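Local coordinates for 2-dehydropantoate 2-reductase (Enterococcus faecium DO, PDB 5X20), which binds NAD and probably catalyses the reduction of 2-dehydropantoate (ketopantoate) to (R)-pantoate, a step of pantothenate biosynthesis, at residues D30-H35 / E134-V139; A80-K85 / N268-E273. One frame throughout, in Å; residues are numbered along the deposited sequence.

The four segments alternate along the chain, so the two loops cross. Contact 1 starts where strand 25-30 gives way to helix 33-42 and closes a loop of the N-terminal Rossmann domain when the chain returns through the hairpin of strands 132-135 and 138-141. Between these, residues 80-85, leading into helix 83-90 after strand 73-76, open contact 2, which closes only at residues 268-273, within the helical C-terminal part. Contact 1 is thus internal to the nucleotide-binding domain, whereas contact 2 ties that domain to the C-terminal helices. They do not touch, but NAD spans both: Trp32 of contact 1 and Arg270 of contact 2 lie against opposite faces of its adenine.

Contact 1: residues D30-H35 / E134-V139; sequences DGWAEH and EGPGQV. With NAD (nicotinamide-adenine-dinucleotide), chain G.
The adenosine end of the NAD site in the Rossmann domain is bordered by Trp32 and His35, at the start of helix 33-42, packed against Pro136 and Gly137 in the turn of a beta hairpin. That turn, Gly135 to Gln138, is of type II, with Gly137 at its third position in a positive-phi conformation and a classic beta bulge at its base, where Glu134 and Gly135 both face Gln138. One straight hydrogen bond joins the segments: Gly137 N donates to His35 ND1 over 2.9 Å (169°), slightly tilted from the imidazole plane. The other ring nitrogen, NE2, bonds to the carbonyl of Ala8, so both ends of the imidazole are fixed, consistent with a neutral ring protonated at NE2.

Trp32 occupies the N-cap position of the helix. Its indole carries the adenine on one face, with NAD C6A 3.5 Å above the ring plane over its centre. His35 CB backs the opposite face near the rim. With CG anti to the backbone N (chi1 -177°), the indole reaches past the adenine to the hairpin, where Trp32 CH2 lies 3.9 Å from Pro136 CD.

Asp30, at the end of strand 25-30, is the acidic residue familiar from NAD-binding Rossmann folds. Its OD2 accepts from NAD O2B at 2.7 Å and, from the anti side but 32° out of the carboxylate plane, from Trp32 N at 3.0 Å, closing an Asx turn; OD1 takes O3B and is also bonded by Ala8 N. The carboxylate thereby holds both ribose hydroxyls, including the one that bears the extra phosphate in NADP. Toward the outer side of the contact, the side chain of Glu34 crosses that of Pro136 at an angle, its carboxylate meeting the proline at one corner, CD 3.8 Å from Pro136 CG.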
# COMPACT_ATOMS: atom_id res chain seq x y z
N ASP A 30 -7.75 32.64 4.08
CA ASP A 30 -7.93 31.24 4.39
C ASP A 30 -9.37 30.85 4.33
O ASP A 30 -10.25 31.69 4.41
CB ASP A 30 -7.37 30.89 5.77
CG ASP A 30 -6.92 29.45 5.85
OD1 ASP A 30 -5.83 29.17 5.31
OD2 ASP A 30 -7.66 28.59 6.42
N GLY A 31 -9.61 29.56 4.16
CA GLY A 31 -10.94 29.04 4.04
C GLY A 31 -11.43 28.31 5.27
O GLY A 31 -12.54 27.85 5.30
N TRP A 32 -10.59 28.14 6.29
CA TRP A 32 -10.99 27.38 7.46
C TRP A 32 -11.50 28.35 8.53
O TRP A 32 -10.71 29.07 9.18
CB TRP A 32 -9.78 26.59 7.97
CG TRP A 32 -10.02 25.69 9.15
CD1 TRP A 32 -11.22 25.28 9.65
CD2 TRP A 32 -9.01 25.04 9.94
NE1 TRP A 32 -11.04 24.46 10.69
CE2 TRP A 32 -9.70 24.28 10.92
CE3 TRP A 32 -7.61 25.02 9.93
CZ2 TRP A 32 -9.05 23.51 11.87
CZ3 TRP A 32 -6.96 24.28 10.89
CH2 TRP A 32 -7.68 23.52 11.85
N ALA A 33 -12.82 28.40 8.69
CA ALA A 33 -13.48 29.45 9.53
C ALA A 33 -13.00 29.46 10.97
O ALA A 33 -12.66 30.50 11.49
CB ALA A 33 -14.99 29.28 9.50
N GLU A 34 -12.86 28.30 11.58
CA GLU A 34 -12.38 28.21 12.96
C GLU A 34 -10.96 28.77 13.07
O GLU A 34 -10.61 29.43 14.04
CB GLU A 34 -12.43 26.75 13.42
CG GLU A 34 -12.61 26.60 14.91
CD GLU A 34 -12.38 25.17 15.42
OE1 GLU A 34 -12.44 24.20 14.63
OE2 GLU A 34 -12.18 25.02 16.65
N HIS A 35 -10.13 28.53 12.05
CA HIS A 35 -8.74 28.96 12.04
C HIS A 35 -8.68 30.47 11.92
O HIS A 35 -7.92 31.14 12.65
CB HIS A 35 -8.07 28.27 10.85
CG HIS A 35 -6.61 28.57 10.65
ND1 HIS A 35 -5.66 28.27 11.60
CD2 HIS A 35 -5.93 29.02 9.58
CE1 HIS A 35 -4.47 28.60 11.16
NE2 HIS A 35 -4.60 29.05 9.92
N GLU A 134 -0.90 22.58 13.97
CA GLU A 134 -1.31 21.78 15.16
C GLU A 134 -2.79 21.89 15.50
O GLU A 134 -3.38 20.97 15.99
CB GLU A 134 -0.46 22.18 16.36
CG GLU A 134 1.04 21.96 16.10
CD GLU A 134 1.37 20.54 15.61
OE1 GLU A 134 1.11 19.58 16.39
OE2 GLU A 134 1.89 20.36 14.46
N GLY A 135 -3.41 23.00 15.15
CA GLY A 135 -4.84 23.19 15.31
C GLY A 135 -5.13 24.58 14.85
O GLY A 135 -4.23 25.28 14.37
N PRO A 136 -6.36 25.01 15.00
CA PRO A 136 -6.64 26.36 14.58
C PRO A 136 -5.75 27.40 15.30
O PRO A 136 -5.62 27.39 16.53
CB PRO A 136 -8.10 26.57 14.95
CG PRO A 136 -8.63 25.26 15.44
CD PRO A 136 -7.49 24.32 15.62
N GLY A 137 -5.14 28.26 14.50
CA GLY A 137 -4.33 29.33 14.98
C GLY A 137 -3.01 28.90 15.51
O GLY A 137 -2.31 29.71 16.10
N GLN A 138 -2.63 27.64 15.31
CA GLN A 138 -1.39 27.11 15.89
C GLN A 138 -0.50 26.35 14.92
O GLN A 138 -0.86 25.29 14.42
CB GLN A 138 -1.72 26.17 17.04
CG GLN A 138 -2.78 26.73 17.94
CD GLN A 138 -2.67 26.15 19.31
OE1 GLN A 138 -3.05 24.98 19.53
NE2 GLN A 138 -2.15 26.95 20.26
N VAL A 139 0.73 26.82 14.81
CA VAL A 139 1.73 26.17 13.98
C VAL A 139 3.04 25.86 14.71
O VAL A 139 3.40 26.49 15.69
CB VAL A 139 2.08 27.03 12.76
CG1 VAL A 139 0.86 27.18 11.91
CG2 VAL A 139 2.61 28.40 13.19
PA NAD G . -2.18 22.76 5.27
O1A NAD G . -3.08 21.57 5.10
O2A NAD G . -1.57 23.08 6.63
O5B NAD G . -3.02 24.05 4.87
C5B NAD G . -3.71 24.12 3.64
C4B NAD G . -5.05 24.82 3.80
O4B NAD G . -5.91 23.87 4.40
C3B NAD G . -5.05 26.03 4.72
O3B NAD G . -5.98 26.95 4.24
C2B NAD G . -5.52 25.48 6.02
O2B NAD G . -6.11 26.40 6.93
C1B NAD G . -6.53 24.48 5.49
N9A NAD G . -6.77 23.47 6.52
C8A NAD G . -5.85 22.81 7.21
N7A NAD G . -6.44 22.00 8.09
C5A NAD G . -7.75 22.16 7.97
C6A NAD G . -8.94 21.61 8.62
N6A NAD G . -8.84 20.68 9.60
N1A NAD G . -10.11 22.09 8.20
C2A NAD G . -10.24 22.99 7.22
N3A NAD G . -9.21 23.57 6.58
C4A NAD G . -7.96 23.17 6.93
O3 NAD G . -1.10 22.54 4.13
PN NAD G . 0.44 22.97 4.12
O1N NAD G . 1.17 21.87 4.91
O2N NAD G . 0.70 24.42 4.45
O5D NAD G . 0.79 22.65 2.59
C5D NAD G . 0.60 23.65 1.60
C4D NAD G . 1.40 23.33 0.33
O4D NAD G . 2.81 23.33 0.67
C3D NAD G . 1.05 21.93 -0.11
O3D NAD G . 1.01 21.81 -1.52
C2D NAD G . 2.17 21.07 0.49
O2D NAD G . 2.38 19.84 -0.21
C1D NAD G . 3.33 22.03 0.39
N1N NAD G . 4.46 21.77 1.28
C2N NAD G . 4.22 21.53 2.59
C3N NAD G . 5.30 21.25 3.44
C7N NAD G . 5.13 21.03 4.93
O7N NAD G . 6.12 20.80 5.61
N7N NAD G . 3.96 21.24 5.55
C4N NAD G . 6.60 21.29 2.91
C5N NAD G . 6.80 21.62 1.53
C6N NAD G . 5.73 21.88 0.73

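Contact 2: residues A80-K85 / N268-E273; sequences AMQLEK and NHRLTE. With NAD (nicotinamide-adenine-dinucleotide), chain G.
A single carboxylate, that of Glu273, binds both the backbone of Ala80 and the nicotinamide ribose. Ala80 N donates to the anti lone pair of Glu273 OE2 over 2.9 Å (153°), and the same oxygen accepts from NAD O3D at 2.7 Å, while Glu273 OE1 takes O2D at an equal distance. The extended side chain (chi2 -178°) carries the carboxylate to this junction, where three bonds restrain its rotation.

Beside it, Met81 bends at chi2 and lays its methyl across the backbone of the other segment, with CE 3.3 Å from Leu271 O. Gln82 and Arg270 approach only loosely, the amide nitrogen lying near the guanidinium plane, yet both grip the other half of the cofactor. Gln82 NE2 donates to NAD O4B at 3.1 Å while its OE1 accepts from Lys79 N, which fixes the amide. Arg270 presents the edge of its guanidinium to the diphosphate, NH1 reaching NAD O1A at 2.8 Å and NH2 bonding the same oxygen, and one face to the adenine, N7A lying 3.4 Å above its plane.

The contact faces His109 of helix 109-113 through Ala80. Just before Glu273, Thr272, its CB directed away from residues 80-85, touches Met261 and Leu265 of helix 260-267 and Val302 of helix 293-308, which joins the cofactor-binding loop to the C-terminal helices.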
# COMPACT_ATOMS: atom_id res chain seq x y z
N ALA A 80 -3.26 21.39 -3.01
CA ALA A 80 -3.56 21.42 -4.42
C ALA A 80 -5.06 21.43 -4.68
O ALA A 80 -5.50 22.09 -5.63
CB ALA A 80 -2.89 20.23 -5.14
N MET A 81 -5.85 20.66 -3.92
CA MET A 81 -7.28 20.55 -4.24
C MET A 81 -8.10 21.77 -3.90
O MET A 81 -9.23 21.92 -4.37
CB MET A 81 -7.93 19.22 -3.80
CG MET A 81 -7.44 18.64 -2.49
SD MET A 81 -5.80 17.90 -2.58
CE MET A 81 -5.49 17.59 -0.85
N GLN A 82 -7.51 22.65 -3.13
CA GLN A 82 -8.18 23.88 -2.78
C GLN A 82 -7.78 25.04 -3.70
O GLN A 82 -8.33 26.10 -3.62
CB GLN A 82 -7.86 24.27 -1.33
CG GLN A 82 -8.11 23.23 -0.27
CD GLN A 82 -7.30 23.52 0.98
OE1 GLN A 82 -6.11 23.80 0.90
NE2 GLN A 82 -7.94 23.46 2.16
N LEU A 83 -6.80 24.85 -4.57
CA LEU A 83 -6.21 25.94 -5.32
C LEU A 83 -7.19 26.68 -6.23
O LEU A 83 -7.21 27.89 -6.25
CB LEU A 83 -5.04 25.44 -6.13
CG LEU A 83 -4.34 26.46 -6.97
CD1 LEU A 83 -3.72 27.54 -6.12
CD2 LEU A 83 -3.25 25.80 -7.80
N GLU A 84 -7.97 25.94 -7.00
CA GLU A 84 -8.89 26.56 -7.91
C GLU A 84 -9.94 27.44 -7.19
O GLU A 84 -10.19 28.57 -7.55
CB GLU A 84 -9.58 25.50 -8.78
CG GLU A 84 -10.55 26.09 -9.78
CD GLU A 84 -10.90 25.20 -10.95
OE1 GLU A 84 -11.43 24.09 -10.67
OE2 GLU A 84 -10.73 25.65 -12.13
N LYS A 85 -10.62 26.85 -6.24
CA LYS A 85 -11.62 27.55 -5.49
C LYS A 85 -11.01 28.79 -4.83
O LYS A 85 -11.64 29.85 -4.81
CB LYS A 85 -12.26 26.57 -4.49
CG LYS A 85 -13.19 27.17 -3.47
CD LYS A 85 -14.48 27.58 -4.08
CE LYS A 85 -15.52 27.91 -3.03
NZ LYS A 85 -16.47 28.91 -3.59
N ASN A 268 -4.74 13.28 10.32
CA ASN A 268 -5.87 14.23 10.32
C ASN A 268 -7.08 13.83 9.54
O ASN A 268 -8.05 14.58 9.49
CB ASN A 268 -5.37 15.56 9.83
CG ASN A 268 -4.34 16.13 10.76
OD1 ASN A 268 -4.47 16.01 11.97
ND2 ASN A 268 -3.35 16.78 10.24
N HIS A 269 -7.04 12.65 8.91
CA HIS A 269 -8.16 12.19 8.12
C HIS A 269 -8.61 13.23 7.10
O HIS A 269 -9.78 13.46 6.88
CB HIS A 269 -9.32 11.78 9.03
CG HIS A 269 -9.04 10.54 9.80
ND1 HIS A 269 -10.00 9.85 10.50
CD2 HIS A 269 -7.89 9.83 9.96
CE1 HIS A 269 -9.46 8.78 11.06
NE2 HIS A 269 -8.18 8.76 10.75
N ARG A 270 -7.63 13.79 6.38
CA ARG A 270 -7.92 14.72 5.28
C ARG A 270 -7.49 14.09 3.93
O ARG A 270 -6.58 13.26 3.89
CB ARG A 270 -7.19 16.03 5.49
CG ARG A 270 -7.75 16.83 6.65
CD ARG A 270 -6.83 17.98 7.00
NE ARG A 270 -6.84 19.01 5.96
CZ ARG A 270 -5.78 19.75 5.65
NH1 ARG A 270 -4.63 19.58 6.28
NH2 ARG A 270 -5.88 20.67 4.69
N LEU A 271 -8.15 14.48 2.84
CA LEU A 271 -7.76 14.08 1.51
C LEU A 271 -6.31 14.51 1.19
O LEU A 271 -5.86 15.51 1.67
CB LEU A 271 -8.69 14.66 0.45
CG LEU A 271 -10.07 14.05 0.34
CD1 LEU A 271 -10.94 14.89 -0.60
CD2 LEU A 271 -10.01 12.58 -0.13
N THR A 272 -5.64 13.71 0.39
CA THR A 272 -4.26 13.96 0.02
C THR A 272 -4.14 14.60 -1.38
O THR A 272 -5.08 14.62 -2.17
CB THR A 272 -3.44 12.65 -0.05
OG1 THR A 272 -3.84 11.91 -1.22
CG2 THR A 272 -3.68 11.81 1.23
N GLU A 273 -2.94 15.05 -1.65
CA GLU A 273 -2.56 15.63 -2.92
C GLU A 273 -2.05 14.59 -3.97
O GLU A 273 -1.40 14.96 -4.97
CB GLU A 273 -1.44 16.60 -2.64
CG GLU A 273 -1.91 17.87 -1.94
CD GLU A 273 -0.74 18.85 -1.72
OE1 GLU A 273 0.33 18.39 -1.23
OE2 GLU A 273 -0.89 20.04 -2.11
PA NAD G . -2.18 22.76 5.27
O1A NAD G . -3.08 21.57 5.10
O2A NAD G . -1.57 23.08 6.63
O5B NAD G . -3.02 24.05 4.87
C5B NAD G . -3.71 24.12 3.64
C4B NAD G . -5.05 24.82 3.80
O4B NAD G . -5.91 23.87 4.40
C3B NAD G . -5.05 26.03 4.72
O3B NAD G . -5.98 26.95 4.24
C2B NAD G . -5.52 25.48 6.02
O2B NAD G . -6.11 26.40 6.93
C1B NAD G . -6.53 24.48 5.49
N9A NAD G . -6.77 23.47 6.52
C8A NAD G . -5.85 22.81 7.21
N7A NAD G . -6.44 22.00 8.09
C5A NAD G . -7.75 22.16 7.97
C6A NAD G . -8.94 21.61 8.62
N6A NAD G . -8.84 20.68 9.60
N1A NAD G . -10.11 22.09 8.20
C2A NAD G . -10.24 22.99 7.22
N3A NAD G . -9.21 23.57 6.58
C4A NAD G . -7.96 23.17 6.93
O3 NAD G . -1.10 22.54 4.13
PN NAD G . 0.44 22.97 4.12
O1N NAD G . 1.17 21.87 4.91
O2N NAD G . 0.70 24.42 4.45
O5D NAD G . 0.79 22.65 2.59
C5D NAD G . 0.60 23.65 1.60
C4D NAD G . 1.40 23.33 0.33
O4D NAD G . 2.81 23.33 0.67
C3D NAD G . 1.05 21.93 -0.11
O3D NAD G . 1.01 21.81 -1.52
C2D NAD G . 2.17 21.07 0.49
O2D NAD G . 2.38 19.84 -0.21
C1D NAD G . 3.33 22.03 0.39
N1N NAD G . 4.46 21.77 1.28
C2N NAD G . 4.22 21.53 2.59
C3N NAD G . 5.30 21.25 3.44
C7N NAD G . 5.13 21.03 4.93
O7N NAD G . 6.12 20.80 5.61
N7N NAD G . 3.96 21.24 5.55
C4N NAD G . 6.60 21.29 2.91
C5N NAD G . 6.80 21.62 1.53
C6N NAD G . 5.73 21.88 0.73